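PDB 1TWU: hypothetical protein yycE from Bacillus subtilis, which is of unknown function but belongs to the vicinal oxygen chelate family and is a putative glyoxalase or fosfomycin resistance protein. Local coordinates for residues A[25-30]-A[101-106]; A[82-87]-A[111-116]; A[93-98]-A[116-121]. One frame throughout, in Å; residues are numbered along the deposited sequence.

All three contacts reach the mixed sheet built from strands 80-84, 127-131, 117-121 and 105-106. Contacts 2 and 3 are buried and lie within the C-terminal module, whereas contact 1 is partly buried and joins that module, at the loop between helix 88-100 and strand 105-106, to helix 22-32 of the N-terminal one. Its chemistry is correspondingly mixed: an arginine grips polar groups beside an aromatic pair. Contact 3, helix 88-100 on strand 117-121, is apolar where it touches, with methyl and methylene groups meeting. Contact 2, at strand 80-84, is largely aromatic and bridged by a water close to the second subunit. Contacts 1 and 3 touch through Val-106 N and Thr-119 O, 2.8 Å apart, while contacts 2 and 3 share Gly-116.

Contact 1: A[25-30]-A[101-106]; sequences IIRFYE and MGYQEV
Arg-27 sets out with CG opposite its backbone N (chi1 175°) and stays extended as far as NE, which carries its guanidinium beyond the helix to Met-101 and Tyr-103. NH1 and NH2 both donate end-on to Met-101 O. The bond from Arg-27 NH2, 3.0 Å to Met-101 O, is the straightest of its three and lies in the carbonyl plane on a lone pair; that from NH1, 3.1 Å, comes from above the plane. Arg-27 NH1 also donates to Tyr-103 OH at 2.9 Å, in a bent bond (135°) tilted out of the guanidinium plane. The bend at the end of the Met-101 chain brings CE over a face of the guanidinium, 4.0 Å from Arg-27 CZ. Phe-28 points its edge at the face of Tyr-103 in a T-shaped stack with planes at 87°, CD1 over the middle of the tyrosine ring. Gly-102 closes the preceding helix in a Schellman motif. The contact joins the helix of the first beta-alpha-beta-beta-beta module to the second module, consistent with the paired modules of vicinal oxygen chelate proteins. From helix 22-32 Phe-28 also packs on Ile-128 of strand 127-131, and from the turn Tyr-103 packs on Ile-120 of strand 117-121.

Contact 2: A[82-87]-A[111-116]; sequences VFYVPN and PYWSNG
From its CB, Trp-113 sends its indole toward Val-82 and Tyr-84, with CG beside the backbone N (chi1 -61°) and the ring turned steeply across the CB-CG bond (chi2 103°). The pyrrole part, CG, CD1 and NE1, lies nearer its own helical turn, and NE1 falls in the plane of the Tyr-112 ring at its edge. The indole is covered on both faces: Tyr-112 CD2 rests over its middle, 3.7 Å above the plane, and Val-82 lies on the other side, against the benzene part. There Val-82 CG2 makes a CH-pi contact, 4.2 Å from the centroid of the six-membered ring of Trp-113 and 26° off its normal. The far rim carries the closest approaches: Trp-113 CZ3 meets Val-82 CG1 at 3.5 Å, and Trp-113 CH2 has Tyr-84 OH in the ring plane at 3.3 Å. The same hydroxyl also shares a water with Tyr-112 OH, 3.0 Å from Tyr-84 OH and 2.8 Å from Tyr-112 OH. The short helical turn 111-114 is thereby packed against strand 80-84, outermost in the sheet within this chain, with Trp-113 also lying on Val-129 and Met-131 of strand 127-131. Residues 82-84 pair antiparallel with a strand of the second subunit, which carries the sheet across the interface, and Arg-14 of that subunit packs on both Tyr-84 and Trp-113.

Contact 3: A[93-98]-A[116-121]; sequences AITSKL and GGVTIE
Neither 93-98 nor 116-121 brings a ring to the meeting of Thr-95 and Leu-98 with Val-118 and Ile-120; the nearby ring of Phe-130, on strand 127-131, lies against Thr-95. Thr-95 and Val-118 reach toward each other tip to tip, with Thr-95 CG2 lying 3.7 Å from Val-118 CG1. The threonine's chi1 of 57° divides its two branches: OG1 is turned back to the carbonyl oxygens of Leu-91, its stronger partner, and Ala-92, which share its hydrogen bonding, while the methyl faces the sheet. The strand is thus met by the methyl and CB, not by the hydroxyl. In the chain, strand 80-84 is followed by helix 88-100 and then strands 105-106, 117-121 and 127-131, the beta-alpha-beta-beta-beta order of vicinal oxygen chelate proteins, in which a helix packs over the sheet. One turn along, Leu-98 and Ile-120 pack more loosely, Leu-98 CB being 4.4 Å from Ile-120 CG2. Val-118 and Ile-120 direct their CB atoms to the helix, whereas Thr-119 between them points to the opposite side of the sheet. Leu-91 extends the helix's hold on Val-118, and Lys-99 touches Ile-120.

Contact 1: A[25-30]-A[101-106]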
# COMPACT_ATOMS: atom_id res chain seq x y z
N ILE A 25 -14.43 5.01 -6.72
CA ILE A 25 -13.01 5.05 -6.41
C ILE A 25 -12.35 6.19 -7.19
O ILE A 25 -11.53 6.95 -6.65
CB ILE A 25 -12.34 3.69 -6.75
CG1 ILE A 25 -12.78 2.63 -5.75
CG2 ILE A 25 -10.83 3.83 -6.79
CD1 ILE A 25 -12.35 2.89 -4.31
N ILE A 26 -12.71 6.33 -8.47
CA ILE A 26 -12.15 7.38 -9.31
C ILE A 26 -12.53 8.77 -8.80
O ILE A 26 -11.70 9.69 -8.80
CB ILE A 26 -12.61 7.20 -10.77
CG1 ILE A 26 -11.99 5.93 -11.35
CG2 ILE A 26 -12.20 8.41 -11.60
CD1 ILE A 26 -12.49 5.56 -12.72
N ARG A 27 -13.78 8.93 -8.38
CA ARG A 27 -14.23 10.22 -7.85
C ARG A 27 -13.43 10.62 -6.61
O ARG A 27 -13.03 11.77 -6.47
CB ARG A 27 -15.72 10.17 -7.50
CG ARG A 27 -16.21 11.45 -6.84
CD ARG A 27 -17.71 11.45 -6.68
NE ARG A 27 -18.25 12.72 -6.19
CZ ARG A 27 -18.38 13.05 -4.91
NH1 ARG A 27 -18.01 12.21 -3.96
NH2 ARG A 27 -18.90 14.22 -4.58
N PHE A 28 -13.20 9.66 -5.72
CA PHE A 28 -12.45 9.93 -4.49
C PHE A 28 -10.99 10.27 -4.77
O PHE A 28 -10.48 11.30 -4.31
CB PHE A 28 -12.50 8.71 -3.56
CG PHE A 28 -11.71 8.89 -2.28
CD1 PHE A 28 -12.26 9.56 -1.19
CD2 PHE A 28 -10.41 8.39 -2.17
CE1 PHE A 28 -11.52 9.74 -0.01
CE2 PHE A 28 -9.67 8.56 -1.00
CZ PHE A 28 -10.23 9.24 0.08
N TYR A 29 -10.32 9.40 -5.52
CA TYR A 29 -8.90 9.58 -5.82
C TYR A 29 -8.54 10.62 -6.86
O TYR A 29 -7.55 11.34 -6.69
CB TYR A 29 -8.28 8.23 -6.20
CG TYR A 29 -8.16 7.32 -5.01
CD1 TYR A 29 -7.13 7.49 -4.08
CD2 TYR A 29 -9.14 6.37 -4.73
CE1 TYR A 29 -7.08 6.72 -2.91
CE2 TYR A 29 -9.11 5.60 -3.56
CZ TYR A 29 -8.08 5.78 -2.65
OH TYR A 29 -8.06 5.05 -1.49
N GLU A 30 -9.32 10.71 -7.92
CA GLU A 30 -9.00 11.67 -8.95
C GLU A 30 -9.65 13.02 -8.67
O GLU A 30 -8.98 14.05 -8.71
CB GLU A 30 -9.43 11.14 -10.31
CG GLU A 30 -8.45 11.48 -11.40
CD GLU A 30 -8.87 10.96 -12.76
OE1 GLU A 30 -9.38 9.82 -12.84
OE2 GLU A 30 -8.67 11.70 -13.75
N MET A 101 -17.30 16.71 -0.16
CA MET A 101 -17.65 15.88 -1.31
C MET A 101 -18.51 14.72 -0.82
O MET A 101 -19.10 14.00 -1.63
CB MET A 101 -16.38 15.36 -2.01
CG MET A 101 -15.70 16.39 -2.90
SD MET A 101 -14.20 15.78 -3.64
CE MET A 101 -14.87 14.89 -4.96
N GLY A 102 -18.58 14.54 0.50
CA GLY A 102 -19.41 13.48 1.05
C GLY A 102 -18.71 12.35 1.80
O GLY A 102 -19.38 11.47 2.34
N TYR A 103 -17.38 12.38 1.86
CA TYR A 103 -16.63 11.33 2.54
C TYR A 103 -16.56 11.55 4.05
O TYR A 103 -16.36 12.67 4.51
CB TYR A 103 -15.25 11.21 1.91
CG TYR A 103 -15.35 10.93 0.42
CD1 TYR A 103 -15.84 9.70 -0.04
CD2 TYR A 103 -15.04 11.91 -0.52
CE1 TYR A 103 -16.04 9.46 -1.39
CE2 TYR A 103 -15.23 11.69 -1.89
CZ TYR A 103 -15.73 10.46 -2.31
OH TYR A 103 -15.97 10.23 -3.65
N GLN A 104 -16.71 10.46 4.79
CA GLN A 104 -16.72 10.46 6.25
C GLN A 104 -15.38 10.54 6.94
O GLN A 104 -14.44 9.84 6.55
CB GLN A 104 -17.39 9.19 6.78
CG GLN A 104 -18.75 8.94 6.22
CD GLN A 104 -19.75 9.97 6.69
OE1 GLN A 104 -20.56 10.46 5.90
NE2 GLN A 104 -19.71 10.30 7.97
N GLU A 105 -15.29 11.38 7.96
CA GLU A 105 -14.07 11.45 8.74
C GLU A 105 -14.39 10.46 9.86
O GLU A 105 -15.49 10.48 10.42
CB GLU A 105 -13.84 12.84 9.35
CG GLU A 105 -12.48 12.93 10.05
CD GLU A 105 -12.30 14.18 10.89
OE1 GLU A 105 -12.68 15.28 10.43
OE2 GLU A 105 -11.76 14.07 12.01
N VAL A 106 -13.44 9.59 10.19
CA VAL A 106 -13.68 8.62 11.24
C VAL A 106 -12.66 8.73 12.36
O VAL A 106 -11.61 9.36 12.21
CB VAL A 106 -13.68 7.17 10.68
CG1 VAL A 106 -14.83 7.00 9.69
CG2 VAL A 106 -12.36 6.86 10.01

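Contact 2: A[82-87]-A[111-116]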
# COMPACT_ATOMS: atom_id res chain seq x y z
N VAL A 82 -1.14 6.40 4.88
CA VAL A 82 -0.84 7.65 5.55
C VAL A 82 -0.08 8.69 4.72
O VAL A 82 0.98 8.40 4.16
CB VAL A 82 -0.04 7.41 6.85
CG1 VAL A 82 0.05 8.70 7.65
CG2 VAL A 82 -0.70 6.31 7.68
N PHE A 83 -0.64 9.89 4.66
CA PHE A 83 -0.02 11.00 3.95
C PHE A 83 0.50 11.95 5.03
O PHE A 83 -0.29 12.48 5.81
CB PHE A 83 -1.05 11.73 3.10
CG PHE A 83 -1.41 11.03 1.82
CD1 PHE A 83 -0.51 10.95 0.77
CD2 PHE A 83 -2.68 10.46 1.66
CE1 PHE A 83 -0.85 10.33 -0.43
CE2 PHE A 83 -3.03 9.83 0.47
CZ PHE A 83 -2.12 9.77 -0.58
N TYR A 84 1.81 12.15 5.08
CA TYR A 84 2.41 13.08 6.06
C TYR A 84 2.40 14.47 5.43
O TYR A 84 3.21 14.77 4.56
CB TYR A 84 3.83 12.64 6.40
CG TYR A 84 3.86 11.43 7.30
CD1 TYR A 84 3.62 11.56 8.67
CD2 TYR A 84 4.03 10.15 6.79
CE1 TYR A 84 3.55 10.45 9.50
CE2 TYR A 84 3.96 9.02 7.61
CZ TYR A 84 3.71 9.18 8.96
OH TYR A 84 3.62 8.07 9.78
N VAL A 85 1.47 15.31 5.87
CA VAL A 85 1.36 16.66 5.33
C VAL A 85 1.74 17.68 6.39
O VAL A 85 0.90 18.15 7.15
CB VAL A 85 -0.08 16.96 4.87
CG1 VAL A 85 -0.09 18.25 4.07
CG2 VAL A 85 -0.61 15.81 4.05
N PRO A 86 3.03 18.04 6.45
CA PRO A 86 3.54 19.01 7.42
C PRO A 86 2.86 20.39 7.43
O PRO A 86 2.79 21.04 8.47
CB PRO A 86 5.04 19.06 7.10
CG PRO A 86 5.10 18.68 5.64
CD PRO A 86 4.10 17.57 5.55
N ASN A 87 2.35 20.83 6.27
CA ASN A 87 1.68 22.12 6.17
C ASN A 87 0.22 21.97 6.60
O ASN A 87 -0.62 21.53 5.80
CB ASN A 87 1.72 22.64 4.74
CG ASN A 87 1.20 24.06 4.62
OD1 ASN A 87 0.23 24.45 5.28
ND2 ASN A 87 1.82 24.84 3.74
N PRO A 111 -5.47 5.96 19.11
CA PRO A 111 -5.65 7.37 19.48
C PRO A 111 -4.46 8.21 19.03
O PRO A 111 -4.51 9.44 19.01
CB PRO A 111 -5.79 7.31 21.00
CG PRO A 111 -4.95 6.12 21.36
CD PRO A 111 -5.35 5.11 20.31
N TYR A 112 -3.38 7.53 18.65
CA TYR A 112 -2.16 8.16 18.18
C TYR A 112 -2.42 9.01 16.94
O TYR A 112 -2.08 10.19 16.90
CB TYR A 112 -1.10 7.10 17.87
CG TYR A 112 0.11 7.65 17.15
CD1 TYR A 112 1.06 8.41 17.83
CD2 TYR A 112 0.26 7.46 15.78
CE1 TYR A 112 2.15 8.97 17.15
CE2 TYR A 112 1.34 8.02 15.09
CZ TYR A 112 2.28 8.77 15.78
OH TYR A 112 3.33 9.33 15.09
N TRP A 113 -3.01 8.40 15.91
CA TRP A 113 -3.29 9.11 14.67
C TRP A 113 -4.33 10.20 14.90
O TRP A 113 -4.58 11.03 14.02
CB TRP A 113 -3.78 8.14 13.60
CG TRP A 113 -2.79 7.09 13.26
CD1 TRP A 113 -2.80 5.79 13.66
CD2 TRP A 113 -1.59 7.26 12.49
NE1 TRP A 113 -1.69 5.13 13.18
CE2 TRP A 113 -0.93 6.02 12.46
CE3 TRP A 113 -1.02 8.35 11.82
CZ2 TRP A 113 0.28 5.82 11.79
CZ3 TRP A 113 0.19 8.16 11.15
CH2 TRP A 113 0.82 6.90 11.14
N SER A 114 -4.92 10.19 16.09
CA SER A 114 -5.92 11.18 16.46
C SER A 114 -5.22 12.47 16.91
O SER A 114 -5.82 13.54 16.90
CB SER A 114 -6.79 10.63 17.57
OG SER A 114 -7.80 11.57 17.91
N ASN A 115 -3.96 12.34 17.30
CA ASN A 115 -3.18 13.50 17.74
C ASN A 115 -2.55 14.17 16.53
O ASN A 115 -1.47 13.78 16.09
CB ASN A 115 -2.05 13.08 18.71
CG ASN A 115 -2.56 12.76 20.11
OD1 ASN A 115 -3.53 13.36 20.59
ND2 ASN A 115 -1.89 11.83 20.78
N GLY A 116 -3.23 15.17 15.99
CA GLY A 116 -2.70 15.87 14.84
C GLY A 116 -2.86 15.14 13.52
O GLY A 116 -2.09 15.35 12.58
O HOH W 1 4.34 9.01 12.52

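Contact 3: A[93-98]-A[116-121]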
# COMPACT_ATOMS: atom_id res chain seq x y z
N ALA A 93 -7.23 21.89 4.16
CA ALA A 93 -7.88 22.09 2.88
C ALA A 93 -8.30 20.80 2.18
O ALA A 93 -9.43 20.69 1.71
CB ALA A 93 -6.97 22.88 1.96
N ILE A 94 -7.40 19.83 2.12
CA ILE A 94 -7.74 18.58 1.45
C ILE A 94 -8.80 17.78 2.20
O ILE A 94 -9.78 17.32 1.60
CB ILE A 94 -6.47 17.70 1.21
CG1 ILE A 94 -6.85 16.47 0.38
CG2 ILE A 94 -5.84 17.27 2.52
CD1 ILE A 94 -7.57 16.80 -0.92
N THR A 95 -8.63 17.64 3.51
CA THR A 95 -9.60 16.88 4.30
C THR A 95 -10.98 17.55 4.27
O THR A 95 -12.01 16.87 4.33
CB THR A 95 -9.14 16.75 5.77
OG1 THR A 95 -8.93 18.05 6.33
CG2 THR A 95 -7.86 15.93 5.86
N SER A 96 -10.99 18.88 4.17
CA SER A 96 -12.23 19.64 4.12
C SER A 96 -12.95 19.42 2.80
O SER A 96 -14.17 19.33 2.75
CB SER A 96 -11.95 21.12 4.31
OG SER A 96 -13.14 21.86 4.22
N LYS A 97 -12.18 19.36 1.72
CA LYS A 97 -12.72 19.14 0.39
C LYS A 97 -13.37 17.76 0.30
O LYS A 97 -14.45 17.60 -0.27
CB LYS A 97 -11.61 19.27 -0.65
CG LYS A 97 -12.04 18.96 -2.08
CD LYS A 97 -10.87 19.00 -3.04
CE LYS A 97 -11.31 18.61 -4.45
NZ LYS A 97 -10.18 18.64 -5.42
N LEU A 98 -12.71 16.76 0.89
CA LEU A 98 -13.22 15.39 0.87
C LEU A 98 -14.51 15.24 1.67
O LEU A 98 -15.43 14.53 1.24
CB LEU A 98 -12.15 14.42 1.41
CG LEU A 98 -10.87 14.30 0.56
CD1 LEU A 98 -9.89 13.39 1.27
CD2 LEU A 98 -11.20 13.77 -0.83
N GLY A 116 -3.23 15.17 15.99
CA GLY A 116 -2.70 15.87 14.84
C GLY A 116 -2.86 15.14 13.52
O GLY A 116 -2.09 15.35 12.58
N GLY A 117 -3.88 14.28 13.45
CA GLY A 117 -4.13 13.54 12.23
C GLY A 117 -5.62 13.44 11.95
O GLY A 117 -6.43 13.46 12.88
N VAL A 118 -5.97 13.36 10.67
CA VAL A 118 -7.37 13.25 10.25
C VAL A 118 -7.53 12.01 9.37
O VAL A 118 -6.80 11.84 8.40
CB VAL A 118 -7.83 14.48 9.43
CG1 VAL A 118 -9.25 14.27 8.92
CG2 VAL A 118 -7.75 15.73 10.29
N THR A 119 -8.48 11.15 9.72
CA THR A 119 -8.73 9.93 8.96
C THR A 119 -10.04 10.00 8.20
O THR A 119 -11.10 10.24 8.78
CB THR A 119 -8.77 8.69 9.89
OG1 THR A 119 -7.54 8.60 10.61
CG2 THR A 119 -8.96 7.42 9.07
N ILE A 120 -9.96 9.81 6.88
CA ILE A 120 -11.13 9.84 6.01
C ILE A 120 -11.22 8.47 5.35
O ILE A 120 -10.21 7.95 4.89
CB ILE A 120 -10.98 10.90 4.88
CG1 ILE A 120 -10.65 12.28 5.47
CG2 ILE A 120 -12.24 10.94 4.04
CD1 ILE A 120 -11.67 12.83 6.46
N GLU A 121 -12.41 7.88 5.30
CA GLU A 121 -12.54 6.58 4.65
C GLU A 121 -12.78 6.76 3.16
O GLU A 121 -13.53 7.65 2.75
CB GLU A 121 -13.70 5.78 5.22
CG GLU A 121 -13.56 5.38 6.66
CD GLU A 121 -14.62 4.38 7.06
OE1 GLU A 121 -15.81 4.61 6.74
OE2 GLU A 121 -14.26 3.36 7.69